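Local coordinates for uncharacterized protein (PDB 3EUR) that is of unknown function but belongs to the thioredoxin-like family, so a thiol redox role is possible, at residues 5-19 / 95-109. Residues are numbered along the deposited sequence; the frame is centred on the assembly and turned at random.
Sequences NRLGTKALNFTYTLD and NGYDKELVIKNKNLY
Thr17 and Tyr97 face each other as an antiparallel hydrogen-bonded pair, and their side chains illustrate how a threonine can pave an aromatic ring. Thr17 CB sits over one face of the Tyr97 ring, 3.9 Å from its centroid, in a CH-pi contact displaced toward the rim. The ring reaches that place because Tyr97 CG stands between its N and carbonyl carbon (chi1 63°), while Thr17 CG2 extends to within 3.4 Å of Tyr97 OH. In the backbone, Thr17 N gives a 2.9 Å bond to Tyr97 O and Tyr97 N returns one to Thr17 O. Waters bridge the segments: one joins Tyr97 OH to Leu18 O; another accepts from Lys99 N, with Thr15 O, Glu100 OE1 and Thr17 OG1 (also bonded to Lys23) in reach, more acceptors than protons.

Farther along, Phe14 offers one ring face to Ile103 CD1, 19° off the ring normal, with CD1 3.9 Å from Phe14 CG. Asp98 holds the start of helix 102-105, OD1 accepting from Val102 N and OD2, through its syn lone pair, from Ile103 N (2.8 Å). At the far end Tyr109 OH donates to a lone pair of Leu12 O in the carbonyl plane (2.7 Å), and its side chain crosses Phe14 at about a right angle. Strands 15-18 and 23-25 form an N-terminal antiparallel pair that extends the mixed sheet past strand 94-97, in a thioredoxin-like fold.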
loop_
_atom_site.group_PDB
_atom_site.type_symbol
_atom_site.label_atom_id
_atom_site.label_comp_id
_atom_site.label_asym_id
_atom_site.label_seq_id
_atom_site.Cartn_x
_atom_site.Cartn_y
_atom_site.Cartn_z
ATOM N N ASN A 5 7.689 10.038 7.035
ATOM C CA ASN A 5 7.533 9.521 5.703
ATOM C C ASN A 5 7.779 10.622 4.658
ATOM O O ASN A 5 7.338 10.476 3.538
ATOM C CB ASN A 5 6.189 8.840 5.497
ATOM C CG ASN A 5 5.892 7.852 6.602
ATOM O OD1 ASN A 5 4.858 7.976 7.349
ATOM N ND2 ASN A 5 6.717 6.890 6.706
ATOM N N ARG A 6 8.584 11.642 4.968
ATOM C CA ARG A 6 8.854 12.650 3.986
ATOM C C ARG A 6 9.743 12.122 2.870
ATOM O O ARG A 6 10.500 11.132 3.020
ATOM C CB ARG A 6 9.341 13.922 4.595
ATOM C CG ARG A 6 10.733 13.953 4.894
ATOM C CD ARG A 6 11.216 15.292 5.520
ATOM N NE ARG A 6 10.810 16.398 4.679
ATOM C CZ ARG A 6 9.876 17.345 4.921
ATOM N NH1 ARG A 6 9.538 18.189 3.973
ATOM N NH2 ARG A 6 9.278 17.462 6.071
ATOM N N LEU A 7 9.658 12.764 1.707
ATOM C CA LEU A 7 10.459 12.413 0.553
ATOM C C LEU A 7 11.899 12.208 0.920
ATOM O O LEU A 7 12.494 13.030 1.606
ATOM C CB LEU A 7 10.411 13.446 -0.565
ATOM C CG LEU A 7 9.075 13.548 -1.279
ATOM C CD1 LEU A 7 9.025 14.836 -2.106
ATOM C CD2 LEU A 7 8.861 12.322 -2.189
ATOM N N GLY A 8 12.474 11.117 0.434
ATOM C CA GLY A 8 13.868 10.879 0.589
ATOM C C GLY A 8 14.309 10.353 1.941
ATOM O O GLY A 8 15.504 10.226 2.208
ATOM N N THR A 9 13.356 10.032 2.793
ATOM C CA THR A 9 13.605 9.408 4.091
ATOM C C THR A 9 12.949 8.029 4.127
ATOM O O THR A 9 12.154 7.689 3.263
ATOM C CB THR A 9 13.094 10.281 5.252
ATOM O OG1 THR A 9 11.667 10.243 5.310
ATOM C CG2 THR A 9 13.634 11.720 5.121
ATOM N N LYS A 10 13.341 7.199 5.077
ATOM C CA LYS A 10 12.838 5.835 5.147
ATOM C C LYS A 10 11.429 5.843 5.732
ATOM O O LYS A 10 11.195 6.384 6.808
ATOM C CB LYS A 10 13.775 4.970 6.010
ATOM C CG LYS A 10 13.578 3.484 5.890
ATOM C CD LYS A 10 14.571 2.681 6.736
ATOM C CE LYS A 10 14.492 1.194 6.405
ATOM N NZ LYS A 10 15.613 0.424 7.048
ATOM N N ALA A 11 10.498 5.215 5.031
ATOM C CA ALA A 11 9.133 5.075 5.519
ATOM C C ALA A 11 9.145 4.360 6.852
ATOM O O ALA A 11 9.998 3.499 7.092
ATOM C CB ALA A 11 8.302 4.297 4.497
ATOM N N LEU A 12 8.149 4.640 7.681
ATOM C CA LEU A 12 8.033 3.990 8.969
ATOM C C LEU A 12 7.626 2.539 8.850
ATOM O O LEU A 12 6.741 2.185 8.076
ATOM C CB LEU A 12 7.038 4.725 9.856
ATOM C CG LEU A 12 7.567 5.925 10.571
ATOM C CD1 LEU A 12 8.425 5.483 11.779
ATOM C CD2 LEU A 12 8.110 6.992 9.725
ATOM N N ASN A 13 8.276 1.647 9.608
ATOM C CA ASN A 13 7.934 0.249 9.581
ATOM C C ASN A 13 6.644 -0.034 10.288
ATOM O O ASN A 13 6.162 0.758 11.137
ATOM C CB ASN A 13 9.044 -0.539 10.249
ATOM C CG ASN A 13 9.080 -2.003 9.921
ATOM O OD1 ASN A 13 8.565 -2.425 8.893
ATOM N ND2 ASN A 13 9.814 -2.788 10.759
ATOM N N PHE A 14 6.045 -1.192 9.968
ATOM C CA PHE A 14 4.878 -1.717 10.643
ATOM C C PHE A 14 4.755 -3.188 10.341
ATOM O O PHE A 14 5.285 -3.647 9.335
ATOM C CB PHE A 14 3.608 -0.925 10.240
ATOM C CG PHE A 14 3.316 -1.009 8.772
ATOM C CD1 PHE A 14 2.623 -2.077 8.222
ATOM C CD2 PHE A 14 3.801 -0.026 7.911
ATOM C CE1 PHE A 14 2.416 -2.162 6.858
ATOM C CE2 PHE A 14 3.560 -0.139 6.556
ATOM C CZ PHE A 14 2.888 -1.177 6.057
ATOM N N THR A 15 4.008 -3.884 11.188
ATOM C CA THR A 15 3.648 -5.276 11.004
ATOM C C THR A 15 2.258 -5.404 10.400
ATOM O O THR A 15 1.292 -4.803 10.868
ATOM C CB THR A 15 3.682 -6.054 12.325
ATOM O OG1 THR A 15 5.003 -6.040 12.827
ATOM C CG2 THR A 15 3.249 -7.529 12.121
ATOM N N TYR A 16 2.143 -6.164 9.347
ATOM C CA TYR A 16 0.885 -6.509 8.742
ATOM C C TYR A 16 0.570 -7.976 8.954
ATOM O O TYR A 16 1.478 -8.795 9.130
ATOM C CB TYR A 16 0.858 -6.149 7.245
ATOM C CG TYR A 16 1.824 -6.872 6.379
ATOM C CD1 TYR A 16 1.552 -8.119 5.898
ATOM C CD2 TYR A 16 3.067 -6.311 6.054
ATOM C CE1 TYR A 16 2.454 -8.801 5.116
ATOM C CE2 TYR A 16 3.959 -7.003 5.290
ATOM C CZ TYR A 16 3.657 -8.243 4.824
ATOM O OH TYR A 16 4.575 -8.918 4.060
ATOM N N THR A 17 -0.712 -8.273 8.938
ATOM C CA THR A 17 -1.203 -9.639 9.035
ATOM C C THR A 17 -2.007 -9.940 7.771
ATOM O O THR A 17 -2.867 -9.157 7.359
ATOM C CB THR A 17 -2.107 -9.794 10.286
ATOM O OG1 THR A 17 -1.386 -9.394 11.448
ATOM C CG2 THR A 17 -2.571 -11.192 10.475
ATOM N N LEU A 18 -1.731 -11.081 7.136
ATOM C CA LEU A 18 -2.487 -11.499 5.959
ATOM C C LEU A 18 -3.739 -12.241 6.390
ATOM O O LEU A 18 -3.891 -12.611 7.581
ATOM C CB LEU A 18 -1.638 -12.397 5.054
ATOM C CG LEU A 18 -0.304 -11.829 4.600
ATOM C CD1 LEU A 18 0.459 -12.848 3.748
ATOM C CD2 LEU A 18 -0.539 -10.526 3.817
ATOM N N ASP A 19 -4.657 -12.438 5.460
ATOM C CA ASP A 19 -5.824 -13.264 5.735
ATOM C C ASP A 19 -5.500 -14.644 6.264
ATOM O O ASP A 19 -6.244 -15.186 7.073
ATOM C CB ASP A 19 -6.695 -13.392 4.493
ATOM C CG ASP A 19 -7.931 -14.254 4.747
ATOM O OD1 ASP A 19 -8.868 -13.818 5.458
ATOM O OD2 ASP A 19 -7.923 -15.377 4.210
ATOM N N ASN A 95 -1.938 -8.225 0.640
ATOM C CA ASN A 95 -3.057 -7.522 1.205
ATOM C C ASN A 95 -3.148 -7.831 2.701
ATOM O O ASN A 95 -3.478 -8.936 3.057
ATOM C CB ASN A 95 -4.310 -7.953 0.414
ATOM C CG ASN A 95 -4.163 -7.706 -1.133
ATOM O OD1 ASN A 95 -3.886 -6.556 -1.531
ATOM N ND2 ASN A 95 -4.396 -8.770 -2.012
ATOM N N GLY A 96 -2.813 -6.876 3.555
ATOM C CA GLY A 96 -2.776 -7.102 4.976
ATOM C C GLY A 96 -3.530 -6.076 5.783
ATOM O O GLY A 96 -3.952 -5.042 5.280
ATOM N N TYR A 97 -3.704 -6.398 7.052
ATOM C CA TYR A 97 -4.281 -5.481 8.034
ATOM C C TYR A 97 -3.334 -5.280 9.207
ATOM O O TYR A 97 -2.445 -6.073 9.480
ATOM C CB TYR A 97 -5.677 -5.961 8.496
ATOM C CG TYR A 97 -5.685 -7.287 9.209
ATOM C CD1 TYR A 97 -5.653 -7.346 10.606
ATOM C CD2 TYR A 97 -5.768 -8.481 8.513
ATOM C CE1 TYR A 97 -5.706 -8.592 11.281
ATOM C CE2 TYR A 97 -5.852 -9.703 9.183
ATOM C CZ TYR A 97 -5.816 -9.735 10.552
ATOM O OH TYR A 97 -5.902 -10.974 11.178
ATOM N N ASP A 98 -3.573 -4.187 9.915
ATOM C CA ASP A 98 -2.780 -3.797 11.044
ATOM C C ASP A 98 -3.454 -4.287 12.317
ATOM O O ASP A 98 -4.295 -3.606 12.910
ATOM C CB ASP A 98 -2.681 -2.267 11.041
ATOM C CG ASP A 98 -1.764 -1.696 12.121
ATOM O OD1 ASP A 98 -1.359 -2.434 13.048
ATOM O OD2 ASP A 98 -1.553 -0.464 12.054
ATOM N N LYS A 99 -3.114 -5.512 12.702
ATOM C CA LYS A 99 -3.859 -6.188 13.759
ATOM C C LYS A 99 -3.900 -5.394 15.032
ATOM O O LYS A 99 -4.962 -5.279 15.650
ATOM C CB LYS A 99 -3.267 -7.572 14.035
ATOM C CG LYS A 99 -4.107 -8.352 15.105
ATOM C CD LYS A 99 -3.772 -9.804 15.207
ATOM C CE LYS A 99 -4.507 -10.413 16.438
ATOM N NZ LYS A 99 -3.800 -11.595 17.024
ATOM N N GLU A 100 -2.763 -4.885 15.435
ATOM C CA GLU A 100 -2.616 -4.176 16.693
ATOM C C GLU A 100 -2.984 -2.682 16.627
ATOM O O GLU A 100 -2.860 -1.971 17.617
ATOM C CB GLU A 100 -1.153 -4.298 17.104
ATOM C CG GLU A 100 -0.481 -5.711 16.819
ATOM C CD GLU A 100 -0.055 -5.979 15.318
ATOM O OE1 GLU A 100 -0.232 -5.092 14.465
ATOM O OE2 GLU A 100 0.446 -7.101 14.981
ATOM N N LEU A 101 -3.347 -2.201 15.440
ATOM C CA LEU A 101 -3.653 -0.782 15.204
ATOM C C LEU A 101 -2.485 0.146 15.538
ATOM O O LEU A 101 -2.645 1.249 16.075
ATOM C CB LEU A 101 -4.903 -0.363 15.993
ATOM C CG LEU A 101 -6.105 -1.268 15.739
ATOM C CD1 LEU A 101 -7.234 -0.873 16.723
ATOM C CD2 LEU A 101 -6.590 -1.216 14.284
ATOM N N VAL A 102 -1.291 -0.273 15.201
ATOM C CA VAL A 102 -0.082 0.464 15.467
ATOM C C VAL A 102 0.030 1.752 14.653
ATOM O O VAL A 102 0.416 2.799 15.157
ATOM C CB VAL A 102 1.138 -0.447 15.375
ATOM C CG1 VAL A 102 2.372 0.316 15.672
ATOM C CG2 VAL A 102 1.008 -1.670 16.324
ATOM N N ILE A 103 -0.305 1.676 13.374
ATOM C CA ILE A 103 -0.226 2.854 12.539
ATOM C C ILE A 103 -1.087 3.986 13.115
ATOM O O ILE A 103 -0.614 5.117 13.221
ATOM C CB ILE A 103 -0.597 2.553 11.063
ATOM C CG1 ILE A 103 0.419 1.598 10.409
ATOM C CG2 ILE A 103 -0.725 3.846 10.294
ATOM C CD1 ILE A 103 -0.045 0.980 9.112
ATOM N N LYS A 104 -2.304 3.650 13.508
ATOM C CA LYS A 104 -3.168 4.656 14.146
ATOM C C LYS A 104 -2.636 5.055 15.500
ATOM O O LYS A 104 -2.477 6.260 15.800
ATOM C CB LYS A 104 -4.499 4.013 14.442
ATOM C CG LYS A 104 -5.354 3.947 13.321
ATOM C CD LYS A 104 -6.770 3.329 13.698
ATOM C CE LYS A 104 -7.829 4.342 13.763
ATOM N NZ LYS A 104 -9.122 3.782 13.215
ATOM N N ASN A 105 -2.353 4.077 16.357
ATOM C CA ASN A 105 -2.097 4.428 17.772
ATOM C C ASN A 105 -0.786 5.160 17.962
ATOM O O ASN A 105 -0.670 6.042 18.817
ATOM C CB ASN A 105 -2.095 3.202 18.681
ATOM C CG ASN A 105 -3.486 2.557 18.835
ATOM O OD1 ASN A 105 -4.523 3.109 18.424
ATOM N ND2 ASN A 105 -3.498 1.355 19.394
ATOM N N LYS A 106 0.194 4.851 17.113
ATOM C CA LYS A 106 1.473 5.528 17.131
ATOM C C LYS A 106 1.604 6.647 16.057
ATOM O O LYS A 106 2.686 7.199 15.882
ATOM C CB LYS A 106 2.637 4.551 16.997
ATOM C CG LYS A 106 2.774 3.509 18.090
ATOM C CD LYS A 106 4.171 2.986 18.071
ATOM C CE LYS A 106 4.303 1.613 18.765
ATOM N NZ LYS A 106 5.651 0.955 18.563
ATOM N N ASN A 107 0.515 6.923 15.341
ATOM C CA ASN A 107 0.523 8.034 14.348
ATOM C C ASN A 107 1.638 7.875 13.348
ATOM O O ASN A 107 2.378 8.804 13.085
ATOM C CB ASN A 107 0.724 9.378 15.057
ATOM C CG ASN A 107 -0.482 9.782 15.797
ATOM O OD1 ASN A 107 -1.522 10.110 15.191
ATOM N ND2 ASN A 107 -0.392 9.732 17.112
ATOM N N LEU A 108 1.802 6.665 12.835
ATOM C CA LEU A 108 2.947 6.395 11.966
ATOM C C LEU A 108 2.803 6.952 10.551
ATOM O O LEU A 108 3.813 7.289 9.929
ATOM C CB LEU A 108 3.188 4.897 11.860
ATOM C CG LEU A 108 3.535 4.138 13.142
ATOM C CD1 LEU A 108 3.831 2.691 12.818
ATOM C CD2 LEU A 108 4.709 4.858 13.839
ATOM N N TYR A 109 1.566 7.030 10.067
ATOM C CA TYR A 109 1.216 7.551 8.760
ATOM C C TYR A 109 -0.017 8.433 8.935
ATOM O O TYR A 109 -0.885 8.156 9.738
ATOM C CB TYR A 109 0.866 6.442 7.728
ATOM C CG TYR A 109 2.065 5.628 7.266
ATOM C CD1 TYR A 109 2.681 5.864 6.061
ATOM C CD2 TYR A 109 2.585 4.636 8.061
ATOM C CE1 TYR A 109 3.781 5.143 5.671
ATOM C CE2 TYR A 109 3.696 3.925 7.696
ATOM C CZ TYR A 109 4.304 4.171 6.490
ATOM O OH TYR A 109 5.402 3.466 6.074
HETATM O O HOH W 1 -0.526 -6.765 11.996
HETATM O O HOH W 2 -5.866 -13.116 9.592
HETATM O O HOH W 3 -4.363 -11.453 2.697
#